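Local coordinates for ABC transporter, substrate-binding protein (Clostridium perfringens, PDB 4EDP) that probably captures a solute outside the cell, as the substrate-binding component of an ABC transporter, and hands it to the membrane complex, at residues A[51-56]-A[283-288]; A[111-116]-A[278-283]. One frame throughout, in Å; residues are numbered along the deposited sequence.

Helix 276-286 of this periplasmic-binding-protein fold shows how one helix can serve two neighbours at once. Its C-terminal end reaches helix 46-61 in contact 1, while its preceding turns meet the loop between helices 94-103 and 125-130 in contact 2. The two centres lie about 12 Å apart, on the same side of the chain's centre, and Ile-283 lies in the helical segment of both, though it packs across contact 2 alone. The chain runs 51-56, 111-116, then 278-288, so segments early in the sequence are joined to a late helix in the lobe that holds strands 37-41, 65-69 and 89-93. Between the contacts, Asn-284 OD1 probably accepts a hydrogen bond from Asn-116 N at 2.8 Å.

Contact 1 (A[51-56]-A[283-288]); sequences ETVFEP and INYALS
With CG swung opposite the backbone N (chi1 163°), Tyr-285 sends its ring from helix 276-286 across to helix 46-61, while Val-53, whose chi1 is 177°, holds CG1 beside the incoming ring. The setting is a lobe of the two-lobed fold of periplasmic binding proteins, and here the tyrosine reaches from one helix to the other; in segments 51-56 and 283-288 the closest pair of CA atoms, those of Val-53 and Ala-286, is 7.8 Å apart. The phenol donates a short hydrogen bond from Tyr-285 OH to Val-53 O, 2.6 Å long. It arrives in the carbonyl plane on a lone pair, at a C=O...donor angle of 133°, and Val-53 O lies at the edge of the tyrosine ring, near its plane. Helix 46-61 is kinked at Pro-56, and residues 51-54 form a pi-helical turn. Val-53 CG1 adds a looser apolar touch to Tyr-285 CE2 at 4.2 Å. Phe-57 and Val-291 also meet the tyrosine, placing it among three helices. At its base, Tyr-285 O accepts from both the N and the OG of Ser-288, two bonds that tie Ser-288 back to Tyr-285. The side chains of Pro-56 and Tyr-285 cross at about a right angle, with Pro-56 CB 3.6 Å from Tyr-285 OH.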
ATOM      1  N   GLU A  51      -8.772 -19.164  -8.844  1.00 33.68           N
ATOM      2  CA  GLU A  51      -9.112 -19.271 -10.255  1.00 34.56           C
ATOM      3  C   GLU A  51      -8.178 -18.474 -11.166  1.00 32.69           C
ATOM      4  O   GLU A  51      -7.726 -18.957 -12.206  1.00 32.97           O
ATOM      5  CB  GLU A  51     -10.547 -18.771 -10.441  1.00 37.13           C
ATOM      6  CG  GLU A  51     -11.036 -18.749 -11.868  1.00 41.42           C
ATOM      7  CD  GLU A  51     -12.444 -18.177 -11.983  1.00 48.53           C
ATOM      8  OE1 GLU A  51     -13.048 -17.837 -10.939  1.00 50.74           O
ATOM      9  OE2 GLU A  51     -12.938 -18.055 -13.120  1.00 52.31           O
ATOM     10  N   THR A  52      -7.877 -17.252 -10.745  1.00 30.36           N
ATOM     11  CA  THR A  52      -7.067 -16.336 -11.523  1.00 28.87           C
ATOM     12  C   THR A  52      -5.562 -16.526 -11.432  1.00 26.75           C
ATOM     13  O   THR A  52      -4.869 -16.465 -12.444  1.00 28.32           O
ATOM     14  CB  THR A  52      -7.369 -14.887 -11.075  1.00 28.74           C
ATOM     15  OG1 THR A  52      -8.768 -14.626 -11.252  1.00 29.30           O
ATOM     16  CG2 THR A  52      -6.538 -13.874 -11.881  1.00 27.76           C
ATOM     17  N   VAL A  53      -5.064 -16.762 -10.225  1.00 24.87           N
ATOM     18  CA  VAL A  53      -3.632 -16.864  -9.987  1.00 23.98           C
ATOM     19  C   VAL A  53      -3.027 -18.248  -9.737  1.00 24.10           C
ATOM     20  O   VAL A  53      -2.162 -18.711 -10.487  1.00 24.70           O
ATOM     21  CB  VAL A  53      -3.266 -15.972  -8.769  1.00 22.88           C
ATOM     22  CG1 VAL A  53      -1.782 -16.099  -8.416  1.00 24.22           C
ATOM     23  CG2 VAL A  53      -3.636 -14.521  -9.061  1.00 22.68           C
ATOM     24  N   PHE A  54      -3.502 -18.920  -8.706  1.00 24.72           N
ATOM     25  CA  PHE A  54      -2.895 -20.171  -8.303  1.00 25.91           C
ATOM     26  C   PHE A  54      -3.152 -21.396  -9.164  1.00 27.50           C
ATOM     27  O   PHE A  54      -2.224 -22.137  -9.471  1.00 26.22           O
ATOM     28  CB  PHE A  54      -3.246 -20.448  -6.850  1.00 25.93           C
ATOM     29  CG  PHE A  54      -2.841 -19.335  -5.931  1.00 27.33           C
ATOM     30  CD1 PHE A  54      -1.507 -18.991  -5.799  1.00 27.23           C
ATOM     31  CD2 PHE A  54      -3.780 -18.642  -5.191  1.00 27.42           C
ATOM     32  CE1 PHE A  54      -1.121 -17.961  -4.963  1.00 27.39           C
ATOM     33  CE2 PHE A  54      -3.389 -17.616  -4.338  1.00 28.42           C
ATOM     34  CZ  PHE A  54      -2.058 -17.273  -4.238  1.00 27.91           C
ATOM     35  N   GLU A  55      -4.399 -21.616  -9.541  1.00 29.89           N
ATOM     36  CA  GLU A  55      -4.729 -22.793 -10.335  1.00 32.22           C
ATOM     37  C   GLU A  55      -3.997 -22.866 -11.668  1.00 31.98           C
ATOM     38  O   GLU A  55      -3.500 -23.941 -12.041  1.00 31.61           O
ATOM     39  CB  GLU A  55      -6.239 -22.898 -10.539  1.00 34.73           C
ATOM     40  CG  GLU A  55      -6.996 -23.452  -9.339  1.00 40.09           C
ATOM     41  CD  GLU A  55      -6.780 -24.954  -9.128  1.00 47.47           C
ATOM     42  OE1 GLU A  55      -5.837 -25.532  -9.722  1.00 50.25           O
ATOM     43  OE2 GLU A  55      -7.572 -25.567  -8.369  1.00 54.20           O
ATOM     44  N   PRO A  56      -3.925 -21.741 -12.397  1.00 29.97           N
ATOM     45  CA  PRO A  56      -3.225 -21.841 -13.663  1.00 30.45           C
ATOM     46  C   PRO A  56      -1.766 -22.230 -13.477  1.00 29.50           C
ATOM     47  O   PRO A  56      -1.247 -23.045 -14.239  1.00 30.71           O
ATOM     48  CB  PRO A  56      -3.379 -20.442 -14.256  1.00 30.17           C
ATOM     49  CG  PRO A  56      -4.651 -19.953 -13.672  1.00 30.69           C
ATOM     50  CD  PRO A  56      -4.625 -20.453 -12.265  1.00 29.67           C
ATOM     51  N   ILE A 283       7.155 -16.281  -8.329  1.00 16.73           N
ATOM     52  CA  ILE A 283       7.280 -14.813  -8.232  1.00 14.67           C
ATOM     53  C   ILE A 283       7.396 -14.231  -9.633  1.00 15.06           C
ATOM     54  O   ILE A 283       6.747 -13.223  -9.969  1.00 15.16           O
ATOM     55  CB  ILE A 283       8.446 -14.388  -7.313  1.00 13.32           C
ATOM     56  CG1 ILE A 283       8.165 -14.843  -5.877  1.00 16.01           C
ATOM     57  CG2 ILE A 283       8.683 -12.846  -7.379  1.00 12.22           C
ATOM     58  CD1 ILE A 283       9.254 -14.485  -4.843  1.00 16.95           C
ATOM     59  N   ASN A 284       8.207 -14.875 -10.469  1.00 17.34           N
ATOM     60  CA  ASN A 284       8.376 -14.437 -11.850  1.00 17.61           C
ATOM     61  C   ASN A 284       7.033 -14.462 -12.587  1.00 17.50           C
ATOM     62  O   ASN A 284       6.711 -13.556 -13.363  1.00 17.09           O
ATOM     63  CB  ASN A 284       9.405 -15.299 -12.578  1.00 18.77           C
ATOM     64  CG  ASN A 284       9.785 -14.728 -13.920  1.00 20.30           C
ATOM     65  OD1 ASN A 284      10.201 -13.576 -14.022  1.00 17.81           O
ATOM     66  ND2 ASN A 284       9.670 -15.538 -14.957  1.00 20.75           N
ATOM     67  N   TYR A 285       6.236 -15.493 -12.318  1.00 18.05           N
ATOM     68  CA  TYR A 285       4.899 -15.620 -12.887  1.00 18.36           C
ATOM     69  C   TYR A 285       3.974 -14.498 -12.402  1.00 18.14           C
ATOM     70  O   TYR A 285       3.254 -13.879 -13.210  1.00 17.69           O
ATOM     71  CB  TYR A 285       4.353 -17.003 -12.511  1.00 18.54           C
ATOM     72  CG  TYR A 285       2.866 -17.230 -12.626  1.00 20.14           C
ATOM     73  CD1 TYR A 285       2.275 -17.593 -13.838  1.00 24.02           C
ATOM     74  CD2 TYR A 285       2.062 -17.167 -11.500  1.00 21.15           C
ATOM     75  CE1 TYR A 285       0.888 -17.842 -13.927  1.00 22.14           C
ATOM     76  CE2 TYR A 285       0.694 -17.410 -11.575  1.00 22.47           C
ATOM     77  CZ  TYR A 285       0.118 -17.741 -12.790  1.00 23.31           C
ATOM     78  OH  TYR A 285      -1.239 -17.978 -12.845  1.00 25.53           O
ATOM     79  N   ALA A 286       4.016 -14.209 -11.099  1.00 17.39           N
ATOM     80  CA  ALA A 286       3.159 -13.159 -10.517  1.00 17.07           C
ATOM     81  C   ALA A 286       3.442 -11.760 -11.109  1.00 16.69           C
ATOM     82  O   ALA A 286       2.551 -10.895 -11.148  1.00 15.50           O
ATOM     83  CB  ALA A 286       3.294 -13.137  -8.989  1.00 16.87           C
ATOM     84  N   LEU A 287       4.674 -11.569 -11.585  1.00 15.60           N
ATOM     85  CA  LEU A 287       5.117 -10.314 -12.177  1.00 15.81           C
ATOM     86  C   LEU A 287       4.926 -10.274 -13.691  1.00 16.17           C
ATOM     87  O   LEU A 287       5.122  -9.228 -14.297  1.00 17.08           O
ATOM     88  CB  LEU A 287       6.607 -10.056 -11.851  1.00 14.69           C
ATOM     89  CG  LEU A 287       6.987  -9.816 -10.381  1.00 15.44           C
ATOM     90  CD1 LEU A 287       8.530  -9.649 -10.156  1.00 16.03           C
ATOM     91  CD2 LEU A 287       6.244  -8.613  -9.838  1.00 16.62           C
ATOM     92  N   SER A 288       4.518 -11.391 -14.290  1.00 17.30           N
ATOM     93  CA  SER A 288       4.340 -11.455 -15.742  1.00 18.62           C
ATOM     94  C   SER A 288       3.212 -10.537 -16.216  1.00 19.20           C
ATOM     95  O   SER A 288       2.247 -10.277 -15.495  1.00 17.48           O
ATOM     96  CB  SER A 288       4.083 -12.895 -16.212  1.00 19.56           C
ATOM     97  OG  SER A 288       2.828 -13.405 -15.778  1.00 19.97           O
TER

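Contact 2 (A[111-116]-A[278-283]); sequences YSKIPN and LAYEFI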
ATOM      1  N   TYR A 111      17.812 -12.023  -8.383  1.00 16.12           N
ATOM      2  CA  TYR A 111      16.945 -11.527  -9.441  1.00 14.90           C
ATOM      3  C   TYR A 111      17.283 -12.041 -10.843  1.00 15.74           C
ATOM      4  O   TYR A 111      16.521 -11.791 -11.787  1.00 15.74           O
ATOM      5  CB  TYR A 111      16.817  -9.986  -9.395  1.00 14.91           C
ATOM      6  CG  TYR A 111      15.800  -9.529  -8.374  1.00 13.51           C
ATOM      7  CD1 TYR A 111      16.149  -9.311  -7.050  1.00 14.16           C
ATOM      8  CD2 TYR A 111      14.461  -9.400  -8.726  1.00 14.37           C
ATOM      9  CE1 TYR A 111      15.197  -8.928  -6.115  1.00 13.55           C
ATOM     10  CE2 TYR A 111      13.523  -9.008  -7.822  1.00 13.60           C
ATOM     11  CZ  TYR A 111      13.879  -8.786  -6.513  1.00 14.69           C
ATOM     12  OH  TYR A 111      12.894  -8.379  -5.626  1.00 12.32           O
ATOM     13  N   SER A 112      18.384 -12.771 -10.990  1.00 15.86           N
ATOM     14  CA  SER A 112      18.700 -13.351 -12.294  1.00 17.76           C
ATOM     15  C   SER A 112      17.655 -14.450 -12.593  1.00 18.78           C
ATOM     16  O   SER A 112      17.497 -14.873 -13.737  1.00 19.66           O
ATOM     17  CB  SER A 112      20.123 -13.918 -12.351  1.00 19.00           C
ATOM     18  OG  SER A 112      20.287 -15.096 -11.581  1.00 20.39           O
ATOM     19  N   LYS A 113      16.941 -14.883 -11.553  1.00 17.04           N
ATOM     20  CA  LYS A 113      15.895 -15.910 -11.661  1.00 19.38           C
ATOM     21  C   LYS A 113      14.494 -15.318 -11.787  1.00 17.95           C
ATOM     22  O   LYS A 113      13.497 -16.050 -11.845  1.00 18.64           O
ATOM     23  CB  LYS A 113      15.940 -16.796 -10.411  1.00 20.12           C
ATOM     24  CG  LYS A 113      17.145 -17.703 -10.320  1.00 25.09           C
ATOM     25  CD  LYS A 113      17.204 -18.350  -8.925  1.00 31.59           C
ATOM     26  CE  LYS A 113      17.884 -19.685  -8.934  1.00 38.30           C
ATOM     27  NZ  LYS A 113      16.977 -20.701  -9.557  1.00 42.88           N
ATOM     28  N   ILE A 114      14.407 -13.992 -11.828  1.00 16.59           N
ATOM     29  CA  ILE A 114      13.121 -13.298 -11.909  1.00 16.44           C
ATOM     30  C   ILE A 114      13.229 -12.263 -13.039  1.00 16.99           C
ATOM     31  O   ILE A 114      13.172 -11.048 -12.802  1.00 15.09           O
ATOM     32  CB  ILE A 114      12.783 -12.619 -10.560  1.00 16.35           C
ATOM     33  CG1 ILE A 114      12.999 -13.597  -9.395  1.00 17.49           C
ATOM     34  CG2 ILE A 114      11.335 -12.040 -10.563  1.00 16.84           C
ATOM     35  CD1 ILE A 114      12.662 -13.015  -7.999  1.00 17.01           C
ATOM     36  N   PRO A 115      13.328 -12.737 -14.286  1.00 18.21           N
ATOM     37  CA  PRO A 115      13.505 -11.792 -15.391  1.00 19.35           C
ATOM     38  C   PRO A 115      12.372 -10.794 -15.563  1.00 18.72           C
ATOM     39  O   PRO A 115      12.624  -9.664 -15.996  1.00 18.67           O
ATOM     40  CB  PRO A 115      13.649 -12.700 -16.617  1.00 20.89           C
ATOM     41  CG  PRO A 115      12.998 -13.985 -16.202  1.00 20.79           C
ATOM     42  CD  PRO A 115      13.314 -14.130 -14.760  1.00 19.37           C
ATOM     43  N   ASN A 116      11.155 -11.165 -15.155  1.00 17.61           N
ATOM     44  CA  ASN A 116      10.008 -10.257 -15.282  1.00 17.92           C
ATOM     45  C   ASN A 116      10.118  -9.013 -14.424  1.00 16.07           C
ATOM     46  O   ASN A 116       9.419  -8.039 -14.665  1.00 15.99           O
ATOM     47  CB  ASN A 116       8.676 -10.989 -15.055  1.00 17.33           C
ATOM     48  CG  ASN A 116       8.309 -11.876 -16.243  1.00 21.77           C
ATOM     49  OD1 ASN A 116       8.710 -11.576 -17.380  1.00 22.94           O
ATOM     50  ND2 ASN A 116       7.539 -12.955 -16.004  1.00 18.29           N
ATOM     51  N   LEU A 278      10.858 -23.528  -7.359  1.00 23.96           N
ATOM     52  CA  LEU A 278       9.452 -23.346  -7.699  1.00 24.78           C
ATOM     53  C   LEU A 278       8.965 -21.974  -7.187  1.00 22.98           C
ATOM     54  O   LEU A 278       8.142 -21.310  -7.832  1.00 22.39           O
ATOM     55  CB  LEU A 278       8.613 -24.465  -7.069  1.00 26.00           C
ATOM     56  CG  LEU A 278       7.147 -24.573  -7.477  1.00 28.61           C
ATOM     57  CD1 LEU A 278       7.031 -24.947  -8.951  1.00 28.13           C
ATOM     58  CD2 LEU A 278       6.411 -25.608  -6.618  1.00 28.27           C
ATOM     59  N   ALA A 279       9.457 -21.575  -6.016  1.00 22.17           N
ATOM     60  CA  ALA A 279       9.112 -20.276  -5.424  1.00 21.50           C
ATOM     61  C   ALA A 279       9.542 -19.143  -6.358  1.00 20.28           C
ATOM     62  O   ALA A 279       8.777 -18.200  -6.590  1.00 18.14           O
ATOM     63  CB  ALA A 279       9.767 -20.121  -4.058  1.00 21.76           C
ATOM     64  N   TYR A 280      10.769 -19.227  -6.882  1.00 19.66           N
ATOM     65  CA  TYR A 280      11.246 -18.217  -7.832  1.00 19.15           C
ATOM     66  C   TYR A 280      10.374 -18.189  -9.088  1.00 20.08           C
ATOM     67  O   TYR A 280      10.037 -17.122  -9.583  1.00 20.29           O
ATOM     68  CB  TYR A 280      12.699 -18.464  -8.231  1.00 19.76           C
ATOM     69  CG  TYR A 280      13.710 -17.897  -7.274  1.00 19.99           C
ATOM     70  CD1 TYR A 280      14.019 -16.546  -7.304  1.00 19.74           C
ATOM     71  CD2 TYR A 280      14.383 -18.701  -6.364  1.00 19.21           C
ATOM     72  CE1 TYR A 280      14.955 -16.012  -6.439  1.00 20.78           C
ATOM     73  CE2 TYR A 280      15.328 -18.170  -5.493  1.00 21.28           C
ATOM     74  CZ  TYR A 280      15.607 -16.826  -5.538  1.00 18.56           C
ATOM     75  OH  TYR A 280      16.534 -16.262  -4.683  1.00 18.01           O
ATOM     76  N   GLU A 281      10.037 -19.363  -9.622  1.00 20.79           N
ATOM     77  CA  GLU A 281       9.181 -19.442 -10.806  1.00 20.79           C
ATOM     78  C   GLU A 281       7.849 -18.759 -10.537  1.00 20.46           C
ATOM     79  O   GLU A 281       7.313 -18.051 -11.396  1.00 20.39           O
ATOM     80  CB  GLU A 281       8.965 -20.910 -11.248  1.00 22.97           C
ATOM     81  CG  GLU A 281      10.207 -21.546 -11.849  1.00 25.83           C
ATOM     82  CD  GLU A 281      10.043 -23.027 -12.152  1.00 33.23           C
ATOM     83  OE1 GLU A 281       9.079 -23.648 -11.671  1.00 36.84           O
ATOM     84  OE2 GLU A 281      10.905 -23.577 -12.849  1.00 39.01           O
ATOM     85  N   PHE A 282       7.311 -18.956  -9.341  1.00 20.00           N
ATOM     86  CA  PHE A 282       6.045 -18.353  -9.012  1.00 19.59           C
ATOM     87  C   PHE A 282       6.110 -16.826  -8.942  1.00 17.69           C
ATOM     88  O   PHE A 282       5.208 -16.145  -9.453  1.00 18.32           O
ATOM     89  CB  PHE A 282       5.464 -18.889  -7.706  1.00 20.76           C
ATOM     90  CG  PHE A 282       4.124 -18.307  -7.405  1.00 20.98           C
ATOM     91  CD1 PHE A 282       2.978 -18.902  -7.880  1.00 21.49           C
ATOM     92  CD2 PHE A 282       4.015 -17.120  -6.718  1.00 21.20           C
ATOM     93  CE1 PHE A 282       1.740 -18.336  -7.654  1.00 23.37           C
ATOM     94  CE2 PHE A 282       2.776 -16.551  -6.474  1.00 22.31           C
ATOM     95  CZ  PHE A 282       1.641 -17.158  -6.938  1.00 21.14           C
ATOM     96  N   ILE A 283       7.155 -16.281  -8.329  1.00 16.73           N
ATOM     97  CA  ILE A 283       7.280 -14.813  -8.232  1.00 14.67           C
ATOM     98  C   ILE A 283       7.396 -14.231  -9.633  1.00 15.06           C
ATOM     99  O   ILE A 283       6.747 -13.223  -9.969  1.00 15.16           O
ATOM    100  CB  ILE A 283       8.446 -14.388  -7.313  1.00 13.32           C
ATOM    101  CG1 ILE A 283       8.165 -14.843  -5.877  1.00 16.01           C
ATOM    102  CG2 ILE A 283       8.683 -12.846  -7.379  1.00 12.22           C
ATOM    103  CD1 ILE A 283       9.254 -14.485  -4.843  1.00 16.95           C
TER
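Lys-113 lays its aliphatic chain over one face of the Tyr-280 ring, crossing that side chain at about a right angle. Its CB starts near the ring's inner end, 3.7 Å from Tyr-280 CD1. Because CG stands opposite the carbonyl carbon (chi1 -70°), the chain climbs over the ring, and CD settles above the centre, 3.7 Å from the centroid and only 6° off the normal: a CH-pi contact. From there the last torsion turns NZ aside, toward Asp-277, with which it makes a long, weak ion pair. This lysine closes a 3-10 turn, 111-113, in the loop joining helices 94-103 and 125-130, and the contact packs that loop onto helix 276-286 in a lobe of the periplasmic-binding-protein fold. Ile-114 takes the edge of the same ring, where its CG1 lies in the ring plane, 3.8 Å from Tyr-280 CD1. Ile-114 CD1 lies equally close, 3.8 Å from Tyr-280 CD1. The phenol's polar end looks to the backbone N of Asp-110, with which Tyr-280 OH is hydrogen-bonded, so the ring is held at its tip as well as along its face and edge. Farther along the helix, Ile-114 CD1 also reaches Ile-283 CG2, at 4.0 Å.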